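Local atomic coordinates of dihydroorotase (Saccharomyces cerevisiae S288C, PDB entry 6L0A), a protein that catalyses the reversible, zinc-dependent interconversion of N-carbamoyl-L-aspartate and dihydroorotate, the third step of de novo pyrimidine synthesis. Residues V15-G20 / E24-K29; D83-A88 / Y121-A126; E87-H92 / E130-N135; P335-I338 / I344-I347. All coordinates share one frame; numbering follows the deposited sequence.

Contact 1. Residues V15-G20 / E24-K29. With ZN (zinc ion), chain K; LMR ((2S)-2-hydroxybutanedioic acid), chain M.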
loop_
_atom_site.group_PDB
_atom_site.type_symbol
_atom_site.label_atom_id
_atom_site.label_comp_id
_atom_site.label_asym_id
_atom_site.label_seq_id
_atom_site.Cartn_x
_atom_site.Cartn_y
_atom_site.Cartn_z
ATOM N N VAL C 15 15.644 -16.315 7.252
ATOM C CA VAL C 15 14.727 -16.636 8.350
ATOM C C VAL C 15 14.887 -15.618 9.471
ATOM O O VAL C 15 16.012 -15.295 9.864
ATOM C CB VAL C 15 14.970 -18.063 8.893
ATOM C CG1 VAL C 15 14.184 -18.298 10.175
ATOM C CG2 VAL C 15 14.578 -19.102 7.849
ATOM N N HIS C 16 13.760 -15.133 10.005
ATOM C CA HIS C 16 13.729 -14.362 11.244
ATOM C C HIS C 16 13.066 -15.190 12.338
ATOM O O HIS C 16 11.917 -15.622 12.177
ATOM C CB HIS C 16 12.954 -13.046 11.057
ATOM C CG HIS C 16 13.582 -12.099 10.079
ATOM N ND1 HIS C 16 14.536 -11.172 10.445
ATOM C CD2 HIS C 16 13.394 -11.942 8.746
ATOM C CE1 HIS C 16 14.911 -10.489 9.375
ATOM N NE2 HIS C 16 14.234 -10.937 8.330
ATOM N N VAL C 17 13.764 -15.394 13.459
ATOM C CA VAL C 17 13.174 -16.075 14.609
ATOM C C VAL C 17 13.154 -15.214 15.862
ATOM O O VAL C 17 12.706 -15.688 16.911
ATOM C CB VAL C 17 13.862 -17.425 14.915
ATOM C CG1 VAL C 17 13.604 -18.440 13.796
ATOM C CG2 VAL C 17 15.348 -17.222 15.163
ATOM N N ARG C 18 13.618 -13.968 15.793
ATOM C CA ARG C 18 13.459 -13.001 16.895
ATOM C C ARG C 18 14.167 -13.535 18.152
ATOM O O ARG C 18 15.182 -14.242 18.063
ATOM C CB ARG C 18 11.978 -12.678 17.112
ATOM C CG ARG C 18 11.161 -12.431 15.848
ATOM C CD ARG C 18 11.634 -11.194 15.110
ATOM N NE ARG C 18 10.637 -10.792 14.117
ATOM C CZ ARG C 18 10.898 -10.023 13.066
ATOM N NH1 ARG C 18 12.131 -9.557 12.859
ATOM N NH2 ARG C 18 9.920 -9.728 12.216
ATOM N N GLU C 19 13.643 -13.179 19.333
ATOM C CA GLU C 19 14.220 -13.571 20.617
ATOM C C GLU C 19 13.091 -13.903 21.592
ATOM O O GLU C 19 11.906 -13.825 21.253
ATOM C CB GLU C 19 15.132 -12.469 21.168
ATOM C CG GLU C 19 16.466 -12.325 20.433
ATOM C CD GLU C 19 17.488 -11.503 21.207
ATOM O OE1 GLU C 19 17.494 -10.255 21.068
ATOM O OE2 GLU C 19 18.289 -12.108 21.957
ATOM N N GLY C 20 13.464 -14.308 22.810
ATOM C CA GLY C 20 12.478 -14.502 23.871
ATOM C C GLY C 20 11.347 -15.446 23.507
ATOM O O GLY C 20 11.538 -16.468 22.837
ATOM N N GLU C 24 10.855 -18.826 20.990
ATOM C CA GLU C 24 10.423 -20.149 21.428
ATOM C C GLU C 24 9.237 -20.647 20.618
ATOM O O GLU C 24 9.122 -21.850 20.354
ATOM C CB GLU C 24 10.077 -20.108 22.917
ATOM C CG GLU C 24 11.248 -19.658 23.777
ATOM C CD GLU C 24 10.966 -19.781 25.258
ATOM O OE1 GLU C 24 9.839 -20.189 25.622
ATOM O OE2 GLU C 24 11.877 -19.470 26.057
ATOM N N LEU C 25 8.353 -19.738 20.202
ATOM C CA LEU C 25 7.219 -20.141 19.383
ATOM C C LEU C 25 7.666 -20.536 17.983
ATOM O O LEU C 25 7.254 -21.572 17.459
ATOM C CB LEU C 25 6.195 -19.001 19.327
ATOM C CG LEU C 25 4.968 -19.106 18.421
ATOM C CD1 LEU C 25 4.183 -20.390 18.654
ATOM C CD2 LEU C 25 4.080 -17.891 18.645
ATOM N N VAL C 26 8.533 -19.733 17.374
ATOM C CA VAL C 26 8.728 -19.798 15.931
ATOM C C VAL C 26 9.845 -20.752 15.521
ATOM O O VAL C 26 9.755 -21.374 14.464
ATOM C CB VAL C 26 8.983 -18.377 15.402
ATOM C CG1 VAL C 26 9.524 -18.410 13.981
ATOM C CG2 VAL C 26 7.684 -17.580 15.475
ATOM N N THR C 27 10.894 -20.870 16.323
ATOM C CA THR C 27 12.032 -21.693 15.918
ATOM C C THR C 27 11.655 -23.144 15.653
ATOM O O THR C 27 12.135 -23.700 14.649
ATOM C CB THR C 27 13.150 -21.587 16.964
ATOM O OG1 THR C 27 13.548 -20.220 17.095
ATOM C CG2 THR C 27 14.369 -22.421 16.536
ATOM N N PRO C 28 10.799 -23.798 16.448
ATOM C CA PRO C 28 10.349 -25.148 16.066
ATOM C C PRO C 28 9.570 -25.185 14.763
ATOM O O PRO C 28 9.527 -26.241 14.117
ATOM C CB PRO C 28 9.476 -25.583 17.255
ATOM C CG PRO C 28 9.924 -24.740 18.402
ATOM C CD PRO C 28 10.277 -23.403 17.769
ATOM N N LYS C 29 8.947 -24.071 14.352
ATOM C CA LYS C 29 8.168 -24.066 13.120
ATOM C C LYS C 29 9.027 -24.138 11.866
ATOM O O LYS C 29 8.487 -24.395 10.783
ATOM C CB LYS C 29 7.281 -22.814 13.058
ATOM C CG LYS C 29 6.474 -22.569 14.326
ATOM C CD LYS C 29 5.411 -23.654 14.478
ATOM C CE LYS C 29 4.426 -23.313 15.587
ATOM N NZ LYS C 29 5.096 -23.349 16.913
HETATM ZN ZN ZN K . 14.472 -10.496 6.224
HETATM C C1 LMR M . 12.533 -7.378 6.252
HETATM O O1A LMR M . 13.103 -8.398 5.781
HETATM O O1B LMR M . 12.565 -6.344 5.553
HETATM C C2 LMR M . 11.827 -7.360 7.629
HETATM O O2 LMR M . 10.438 -7.098 7.606
HETATM C C3 LMR M . 11.854 -8.720 8.242
HETATM C C4 LMR M . 11.691 -8.351 9.699
HETATM O O4A LMR M . 10.608 -7.855 10.166
HETATM O O4B LMR M . 12.710 -8.559 10.371
#
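Val-17 faces the helix 24-29 and packs against both Val-26 and Thr-27. Its CG1 meets Val-26 CG1 at 4.1 Å, with the two branched side chains slanted across one another. Val-17 CB lies 3.6 Å from Thr-27 OG1. That hydroxyl is already engaged, hydrogen-bonded to the backbone oxygen of Cys-23 one turn back. It stands beside its own backbone N (chi1 -59°), which lets it reach that turn. A backbone bond from Glu-24 N to Gly-20 O, 3.1 Å long, ties the loop into the helix start. Gly-20 has positive phi, a conformation that suits glycine.

The neighbours of Val-17 serve the active site instead. His-16 turns away from the helix and binds zinc through NE2 at 2.2 Å. Malate O1A is on the same metal, and His-14 and Asp-258 also bind it. Malate O4B sits over one face of the His-16 ring, 3.1 Å above the plane and toward the rim. Arg-18 grips that carboxylate with two bonds: NH1 to O4B at 2.7 Å and NH2 to O4A at 2.9 Å. Malate C4 lies in the guanidinium plane, at its edge. Arg-18 NE is held by the oxygen of Pro-261, which helps fix the rotation of the group.

His-14 and His-16 form the HxH motif of the amidohydrolase superfamily, just at the end of strand 11-15. Helix 51-64 adds Tyr-57 and Leu-61 against Val-17, and strand 345-346 brings Ile-346 onto Val-26.

Contact 2. Residues D83-A88 / Y121-A126; sequences DLIHEA and YPIFKA
Helices 83-88 and 121-126 run nearly parallel, 22° apart with axes 9.1 Å from each other at closest approach, and they come nearest at Ile-85 and Ala-126. Ile-85 points toward the other helix and uses both its branches. Its CG2 rests on Ala-126 CB at 3.8 Å. Its CG1 meets Ile-123 CG2 at 4.0 Å, and the two isoleucine side chains cross at about a right angle. In Ile-123, chi1 of -57° sets CG1 beside the backbone N and leaves CG2 anti to it, facing Ile-85.

His-86 starts out along the side of its helix, but its ring reaches across to the other helix. NE2 comes within 3.6 Å of Ala-126 CB, and the methyl approaches the ring obliquely. The other ring nitrogen, ND1, is hydrogen-bonded to Glu-130 OE2, one turn further along the second helix. Ala-126 CB thus fits between the Ile-85 and His-86 side chains. Pro-82 adds to the apolar cover over Ile-123 and Ala-126, while Leu-132 and Met-127 close in on Ile-85.

Helices 82-90 and 121-130 are neighbouring outer helices of the TIM-barrel fold, away from the metal site. Between the two segments the contact is purely van der Waals. Shape decides the spacing, with the small alanine at the point of nearest approach. The polar link of His-86 lies beside this apolar patch and probably helps to hold the ring beside Ala-126.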
loop_
_atom_site.group_PDB
_atom_site.type_symbol
_atom_site.label_atom_id
_atom_site.label_comp_id
_atom_site.label_asym_id
_atom_site.label_seq_id
_atom_site.Cartn_x
_atom_site.Cartn_y
_atom_site.Cartn_z
ATOM N N ASP C 83 38.935 -7.256 11.396
ATOM C CA ASP C 83 39.493 -8.285 12.269
ATOM C C ASP C 83 38.387 -9.170 12.832
ATOM O O ASP C 83 38.544 -10.393 12.918
ATOM C CB ASP C 83 40.314 -7.635 13.383
ATOM C CG ASP C 83 41.565 -6.941 12.851
ATOM O OD1 ASP C 83 42.666 -7.521 12.984
ATOM O OD2 ASP C 83 41.449 -5.825 12.287
ATOM N N LEU C 84 37.237 -8.573 13.175
ATOM C CA LEU C 84 36.118 -9.357 13.690
ATOM C C LEU C 84 35.546 -10.276 12.618
ATOM O O LEU C 84 35.111 -11.393 12.920
ATOM C CB LEU C 84 35.038 -8.427 14.235
ATOM C CG LEU C 84 33.725 -9.108 14.623
ATOM C CD1 LEU C 84 33.975 -10.242 15.623
ATOM C CD2 LEU C 84 32.732 -8.103 15.178
ATOM N N ILE C 85 35.530 -9.822 11.363
ATOM C CA ILE C 85 35.113 -10.686 10.261
ATOM C C ILE C 85 36.026 -11.906 10.163
ATOM O O ILE C 85 35.564 -13.051 10.074
ATOM C CB ILE C 85 35.098 -9.891 8.941
ATOM C CG1 ILE C 85 34.081 -8.748 9.009
ATOM C CG2 ILE C 85 34.852 -10.822 7.751
ATOM C CD1 ILE C 85 32.617 -9.212 9.067
ATOM N N HIS C 86 37.343 -11.674 10.164
ATOM C CA HIS C 86 38.296 -12.780 10.118
ATOM C C HIS C 86 38.126 -13.704 11.322
ATOM O O HIS C 86 38.117 -14.931 11.180
ATOM C CB HIS C 86 39.727 -12.231 10.059
ATOM C CG HIS C 86 40.085 -11.612 8.741
ATOM N ND1 HIS C 86 40.219 -12.346 7.585
ATOM C CD2 HIS C 86 40.340 -10.325 8.402
ATOM C CE1 HIS C 86 40.540 -11.540 6.587
ATOM N NE2 HIS C 86 40.613 -10.307 7.057
ATOM N N GLU C 87 37.986 -13.123 12.515
ATOM C CA GLU C 87 37.839 -13.914 13.732
ATOM C C GLU C 87 36.585 -14.785 13.684
ATOM O O GLU C 87 36.643 -15.995 13.939
ATOM C CB GLU C 87 37.806 -12.981 14.939
ATOM C CG GLU C 87 37.650 -13.675 16.272
ATOM C CD GLU C 87 37.651 -12.700 17.441
ATOM O OE1 GLU C 87 36.794 -11.788 17.458
ATOM O OE2 GLU C 87 38.505 -12.843 18.344
ATOM N N ALA C 88 35.434 -14.180 13.361
ATOM C CA ALA C 88 34.183 -14.934 13.313
ATOM C C ALA C 88 34.220 -16.002 12.234
ATOM O O ALA C 88 33.704 -17.108 12.426
ATOM C CB ALA C 88 33.005 -13.987 13.076
ATOM N N TYR C 121 34.090 -0.901 2.548
ATOM C CA TYR C 121 34.933 -1.695 1.657
ATOM C C TYR C 121 35.978 -2.526 2.406
ATOM O O TYR C 121 36.236 -3.664 1.980
ATOM C CB TYR C 121 35.576 -0.782 0.601
ATOM C CG TYR C 121 34.754 -0.713 -0.674
ATOM C CD1 TYR C 121 33.368 -0.629 -0.621
ATOM C CD2 TYR C 121 35.360 -0.752 -1.924
ATOM C CE1 TYR C 121 32.600 -0.585 -1.781
ATOM C CE2 TYR C 121 34.608 -0.705 -3.090
ATOM C CZ TYR C 121 33.223 -0.623 -3.011
ATOM O OH TYR C 121 32.462 -0.571 -4.162
ATOM N N PRO C 122 36.586 -2.058 3.500
ATOM C CA PRO C 122 37.450 -2.970 4.277
ATOM C C PRO C 122 36.719 -4.200 4.806
ATOM O O PRO C 122 37.308 -5.290 4.851
ATOM C CB PRO C 122 37.962 -2.074 5.410
ATOM C CG PRO C 122 37.976 -0.712 4.810
ATOM C CD PRO C 122 36.726 -0.662 3.959
ATOM N N ILE C 123 35.448 -4.058 5.197
ATOM C CA ILE C 123 34.656 -5.221 5.600
ATOM C C ILE C 123 34.484 -6.178 4.429
ATOM O O ILE C 123 34.698 -7.389 4.556
ATOM C CB ILE C 123 33.292 -4.779 6.158
ATOM C CG1 ILE C 123 33.453 -3.806 7.335
ATOM C CG2 ILE C 123 32.449 -6.015 6.555
ATOM C CD1 ILE C 123 34.104 -4.420 8.557
ATOM N N PHE C 124 34.069 -5.653 3.270
ATOM C CA PHE C 124 33.830 -6.517 2.115
ATOM C C PHE C 124 35.106 -7.217 1.662
ATOM O O PHE C 124 35.058 -8.371 1.211
ATOM C CB PHE C 124 33.236 -5.710 0.955
ATOM C CG PHE C 124 31.948 -5.013 1.292
ATOM C CD1 PHE C 124 31.098 -5.521 2.264
ATOM C CD2 PHE C 124 31.586 -3.845 0.642
ATOM C CE1 PHE C 124 29.901 -4.883 2.571
ATOM C CE2 PHE C 124 30.386 -3.186 0.959
ATOM C CZ PHE C 124 29.548 -3.711 1.918
ATOM N N LYS C 125 36.255 -6.543 1.776
ATOM C CA LYS C 125 37.513 -7.200 1.443
ATOM C C LYS C 125 37.774 -8.377 2.372
ATOM O O LYS C 125 38.176 -9.457 1.921
ATOM C CB LYS C 125 38.667 -6.189 1.500
ATOM C CG LYS C 125 39.979 -6.632 0.818
ATOM C CD LYS C 125 39.769 -7.382 -0.518
ATOM C CE LYS C 125 39.048 -6.568 -1.608
ATOM N NZ LYS C 125 39.768 -5.362 -2.122
ATOM N N ALA C 126 37.525 -8.198 3.672
ATOM C CA ALA C 126 37.700 -9.298 4.619
ATOM C C ALA C 126 36.710 -10.426 4.339
ATOM O O ALA C 126 37.083 -11.606 4.333
ATOM C CB ALA C 126 37.553 -8.782 6.052
#

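Contact 3. Residues E87-H92 / E130-N135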
loop_
_atom_site.group_PDB
_atom_site.type_symbol
_atom_site.label_atom_id
_atom_site.label_comp_id
_atom_site.label_asym_id
_atom_site.label_seq_id
_atom_site.Cartn_x
_atom_site.Cartn_y
_atom_site.Cartn_z
ATOM N N GLU C 87 37.986 -13.123 12.515
ATOM C CA GLU C 87 37.839 -13.914 13.732
ATOM C C GLU C 87 36.585 -14.785 13.684
ATOM O O GLU C 87 36.643 -15.995 13.939
ATOM C CB GLU C 87 37.806 -12.981 14.939
ATOM C CG GLU C 87 37.650 -13.675 16.272
ATOM C CD GLU C 87 37.651 -12.700 17.441
ATOM O OE1 GLU C 87 36.794 -11.788 17.458
ATOM O OE2 GLU C 87 38.505 -12.843 18.344
ATOM N N ALA C 88 35.434 -14.180 13.361
ATOM C CA ALA C 88 34.183 -14.934 13.313
ATOM C C ALA C 88 34.220 -16.002 12.234
ATOM O O ALA C 88 33.704 -17.108 12.426
ATOM C CB ALA C 88 33.005 -13.987 13.076
ATOM N N ALA C 89 34.825 -15.688 11.087
ATOM C CA ALA C 89 34.884 -16.643 9.988
ATOM C C ALA C 89 35.720 -17.856 10.363
ATOM O O ALA C 89 35.318 -19.003 10.129
ATOM C CB ALA C 89 35.455 -15.974 8.739
ATOM N N GLN C 90 36.890 -17.620 10.956
ATOM C CA GLN C 90 37.783 -18.726 11.260
ATOM C C GLN C 90 37.221 -19.612 12.358
ATOM O O GLN C 90 37.554 -20.799 12.418
ATOM C CB GLN C 90 39.166 -18.188 11.632
ATOM C CG GLN C 90 40.034 -17.944 10.402
ATOM C CD GLN C 90 41.035 -16.822 10.583
ATOM O OE1 GLN C 90 41.662 -16.694 11.635
ATOM N NE2 GLN C 90 41.196 -16.004 9.548
ATOM N N GLN C 91 36.368 -19.071 13.219
ATOM C CA GLN C 91 35.680 -19.873 14.220
ATOM C C GLN C 91 34.379 -20.480 13.704
ATOM O O GLN C 91 33.657 -21.118 14.480
ATOM C CB GLN C 91 35.408 -19.028 15.464
ATOM C CG GLN C 91 36.675 -18.596 16.177
ATOM C CD GLN C 91 36.393 -17.880 17.482
ATOM O OE1 GLN C 91 35.365 -18.109 18.120
ATOM N NE2 GLN C 91 37.306 -17.002 17.885
ATOM N N HIS C 92 34.079 -20.307 12.414
ATOM C CA HIS C 92 32.854 -20.818 11.797
ATOM C C HIS C 92 31.618 -20.349 12.559
ATOM O O HIS C 92 30.634 -21.076 12.702
ATOM C CB HIS C 92 32.893 -22.344 11.684
ATOM C CG HIS C 92 34.030 -22.843 10.847
ATOM N ND1 HIS C 92 35.234 -23.238 11.389
ATOM C CD2 HIS C 92 34.157 -22.977 9.506
ATOM C CE1 HIS C 92 36.048 -23.611 10.416
ATOM N NE2 HIS C 92 35.417 -23.465 9.265
ATOM N N GLU C 130 37.449 -14.443 3.197
ATOM C CA GLU C 130 36.977 -15.536 4.038
ATOM C C GLU C 130 35.862 -16.342 3.388
ATOM O O GLU C 130 35.336 -17.265 4.020
ATOM C CB GLU C 130 36.509 -14.999 5.398
ATOM C CG GLU C 130 37.588 -14.306 6.232
ATOM C CD GLU C 130 38.586 -15.275 6.866
ATOM O OE1 GLU C 130 38.448 -16.509 6.683
ATOM O OE2 GLU C 130 39.515 -14.794 7.549
ATOM N N ASN C 131 35.497 -16.019 2.141
ATOM C CA ASN C 131 34.444 -16.720 1.408
ATOM C C ASN C 131 33.106 -16.649 2.145
ATOM O O ASN C 131 32.347 -17.620 2.187
ATOM C CB ASN C 131 34.828 -18.175 1.117
ATOM C CG ASN C 131 34.024 -18.770 -0.040
ATOM O OD1 ASN C 131 33.438 -18.038 -0.848
ATOM N ND2 ASN C 131 33.986 -20.101 -0.119
ATOM N N LEU C 132 32.817 -15.491 2.731
ATOM C CA LEU C 132 31.540 -15.230 3.377
ATOM C C LEU C 132 30.580 -14.593 2.376
ATOM O O LEU C 132 30.997 -13.955 1.407
ATOM C CB LEU C 132 31.717 -14.309 4.585
ATOM C CG LEU C 132 32.531 -14.789 5.797
ATOM C CD1 LEU C 132 32.736 -13.659 6.787
ATOM C CD2 LEU C 132 31.832 -15.973 6.491
ATOM N N VAL C 133 29.274 -14.764 2.627
ATOM C CA VAL C 133 28.240 -14.274 1.716
ATOM C C VAL C 133 27.823 -12.882 2.159
ATOM O O VAL C 133 27.639 -12.639 3.350
ATOM C CB VAL C 133 27.033 -15.234 1.696
ATOM C CG1 VAL C 133 25.882 -14.630 0.889
ATOM C CG2 VAL C 133 27.442 -16.606 1.156
ATOM N N LEU C 134 27.686 -11.953 1.215
ATOM C CA LEU C 134 27.159 -10.628 1.526
ATOM C C LEU C 134 25.692 -10.616 1.108
ATOM O O LEU C 134 25.389 -10.719 -0.081
ATOM C CB LEU C 134 27.950 -9.532 0.811
ATOM C CG LEU C 134 27.350 -8.128 0.912
ATOM C CD1 LEU C 134 27.325 -7.649 2.366
ATOM C CD2 LEU C 134 28.113 -7.144 0.015
ATOM N N ASN C 135 24.790 -10.512 2.088
ATOM C CA ASN C 135 23.350 -10.487 1.850
ATOM C C ASN C 135 22.881 -9.042 1.807
ATOM O O ASN C 135 23.109 -8.293 2.751
ATOM C CB ASN C 135 22.603 -11.223 2.958
ATOM C CG ASN C 135 23.207 -12.574 3.268
ATOM O OD1 ASN C 135 24.016 -12.709 4.185
ATOM N ND2 ASN C 135 22.782 -13.585 2.534
#
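Ala-89 supplies the apolar part of this contact. Its methyl points at the second segment and lies 3.6 Å from Glu-130 CB. A bend at chi2 (-74°) folds the Glu-130 carboxylate back along the same methyl, with OE1 3.7 Å from Ala-89 CB. Leu-132 CD1 reaches Ala-89 CB from further along, at 4.1 Å. Leu-132 is buried, and it also touches Ile-94.

The polar part is one side-chain bond, from Gln-90 NE2 to Glu-130 OE2 at 2.9 Å. Its angle at the hydrogen is 131°, well short of straight. OE2 accepts with its syn lone pair, on the side of OE1. It lies off the Gln-90 amide plane by 25°. The two side chains cross at about a right angle. OE2 has a second partner in His-86, so two residues of helix 82-90 hold one carboxylate oxygen. The two partners probably limit the rotation of the carboxylate.

The backbone ends both helices in the same way. His-92 and Asn-131 each take positive phi at a Schellman motif. The chain can then turn sharply out of the helix, in the second case toward strand 133-136. That strand pairs on one side with Arg-95 and Val-97 and on the other with Lys-175 and Ile-177. Such an outer helix leading through a short turn into a parallel strand is how one beta-alpha unit of a TIM barrel, the fold of this amidohydrolase, leads into the next.

Contact 4. Residues P335-I338 / I344-I347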
loop_
_atom_site.group_PDB
_atom_site.type_symbol
_atom_site.label_atom_id
_atom_site.label_comp_id
_atom_site.label_asym_id
_atom_site.label_seq_id
_atom_site.Cartn_x
_atom_site.Cartn_y
_atom_site.Cartn_z
ATOM N N PRO C 335 -4.475 -22.291 9.372
ATOM C CA PRO C 335 -5.281 -21.733 10.463
ATOM C C PRO C 335 -5.404 -20.221 10.356
ATOM O O PRO C 335 -4.691 -19.557 9.598
ATOM C CB PRO C 335 -4.506 -22.129 11.724
ATOM C CG PRO C 335 -3.112 -22.395 11.251
ATOM C CD PRO C 335 -3.256 -22.952 9.865
ATOM N N GLN C 336 -6.312 -19.672 11.172
ATOM C CA GLN C 336 -6.510 -18.227 11.219
ATOM C C GLN C 336 -5.426 -17.534 12.028
ATOM O O GLN C 336 -5.066 -16.390 11.724
ATOM C CB GLN C 336 -7.881 -17.891 11.818
ATOM C CG GLN C 336 -9.061 -18.354 10.978
ATOM C CD GLN C 336 -9.143 -17.639 9.645
ATOM O OE1 GLN C 336 -8.657 -16.516 9.497
ATOM N NE2 GLN C 336 -9.775 -18.281 8.667
ATOM N N VAL C 337 -4.910 -18.200 13.063
ATOM C CA VAL C 337 -3.930 -17.628 13.976
ATOM C C VAL C 337 -2.895 -18.700 14.303
ATOM O O VAL C 337 -3.193 -19.898 14.296
ATOM C CB VAL C 337 -4.609 -17.093 15.258
ATOM C CG1 VAL C 337 -3.613 -16.417 16.172
ATOM C CG2 VAL C 337 -5.735 -16.124 14.913
ATOM N N ILE C 338 -1.662 -18.263 14.561
ATOM C CA ILE C 338 -0.614 -19.097 15.139
ATOM C C ILE C 338 -0.285 -18.499 16.500
ATOM O O ILE C 338 0.092 -17.324 16.589
ATOM C CB ILE C 338 0.639 -19.159 14.248
ATOM C CG1 ILE C 338 0.269 -19.476 12.797
ATOM C CG2 ILE C 338 1.635 -20.186 14.775
ATOM C CD1 ILE C 338 -0.074 -20.924 12.550
ATOM N N ILE C 344 1.204 -14.275 22.694
ATOM C CA ILE C 344 1.615 -14.062 21.306
ATOM C C ILE C 344 0.638 -14.755 20.370
ATOM O O ILE C 344 0.431 -15.971 20.467
ATOM C CB ILE C 344 3.050 -14.551 21.053
ATOM C CG1 ILE C 344 4.033 -13.728 21.888
ATOM C CG2 ILE C 344 3.391 -14.461 19.570
ATOM C CD1 ILE C 344 5.492 -14.181 21.764
ATOM N N SER C 345 0.049 -13.981 19.454
ATOM C CA SER C 345 -0.697 -14.508 18.322
ATOM C C SER C 345 -0.128 -13.911 17.042
ATOM O O SER C 345 0.075 -12.699 16.964
ATOM C CB SER C 345 -2.185 -14.174 18.431
ATOM O OG SER C 345 -2.707 -14.624 19.666
ATOM N N ILE C 346 0.124 -14.758 16.050
ATOM C CA ILE C 346 0.619 -14.340 14.743
ATOM C C ILE C 346 -0.409 -14.730 13.698
ATOM O O ILE C 346 -0.937 -15.848 13.722
ATOM C CB ILE C 346 1.973 -14.993 14.405
ATOM C CG1 ILE C 346 3.024 -14.665 15.454
ATOM C CG2 ILE C 346 2.443 -14.574 13.006
ATOM C CD1 ILE C 346 4.118 -15.725 15.501
ATOM N N ILE C 347 -0.675 -13.826 12.759
ATOM C CA ILE C 347 -1.510 -14.127 11.602
ATOM C C ILE C 347 -0.605 -14.711 10.520
ATOM O O ILE C 347 0.263 -13.987 10.000
ATOM C CB ILE C 347 -2.252 -12.881 11.099
ATOM C CG1 ILE C 347 -2.844 -12.102 12.280
ATOM C CG2 ILE C 347 -3.329 -13.286 10.124
ATOM C CD1 ILE C 347 -3.952 -12.869 13.018
#
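The flat groups that meet here are the backbone peptides of Ile-338 and Ile-346, for the contact has no aromatic ring. The side chains of these two residues stand on one face of the small ribbon, with Ile-338 CB and Ile-346 CB 4.4 Å apart. Val-337 and Ser-345 point to the opposite face. There Val-337 CG1 presses on Ser-345 CB at 3.5 Å, tighter than a usual carbon contact. The methyl is placed there by its torsion, with CG1 anti to the backbone N (chi1 -176°).

Ile-338 and Ile-346 form an antiparallel hydrogen-bonded pair. Ile-338 N donates to Ile-346 O at 2.7 Å and 169°. The return bond, from Ile-346 N to Ile-338 O, is 2.6 Å at 166°. Two CA-H...O contacts support the pair: Val-337 CA with Ile-346 O and Ser-345 CA with Ile-338 O. At the end of the ribbon Ile-347 CD1 slants against Val-337 CG2 at 4.2 Å.

Ile-344 and Ile-346 lean on Met-22 of helix 20-32, and Ile-347 packs on Tyr-270 of the second subunit. Ser-339 OG, on strand 338-339, is hydrogen-bonded to Ile-344 O across the base of the turn. Two short, nearly straight backbone bonds carry the polar side of this hairpin. The branched side chains add apolar contacts on both faces, and these extend to a helix of the same chain and to the neighbouring subunit.

Contact 1 comes first along the chain, at the zinc and malate site. Contacts 2 and 3 follow and start from the same helix, 82-90. They share Glu-87 and Ala-88, and their centres are about 8 Å apart. Contact 2 joins two outer helices; contact 3 joins the end of helix 82-90 to the turn before strand 133-136. Contact 4 closes the series near the C-terminal end. It lies on the other side of the chain's centre from contacts 2 and 3, with centres about 40 and 36 Å away. Contacts 1 and 4, centres about 14 Å apart, touch where Leu-25 packs on Ile-344 and Ile-346. The hairpin of strands 338-339 and 345-346 thus backs the helix behind the metal-binding loop.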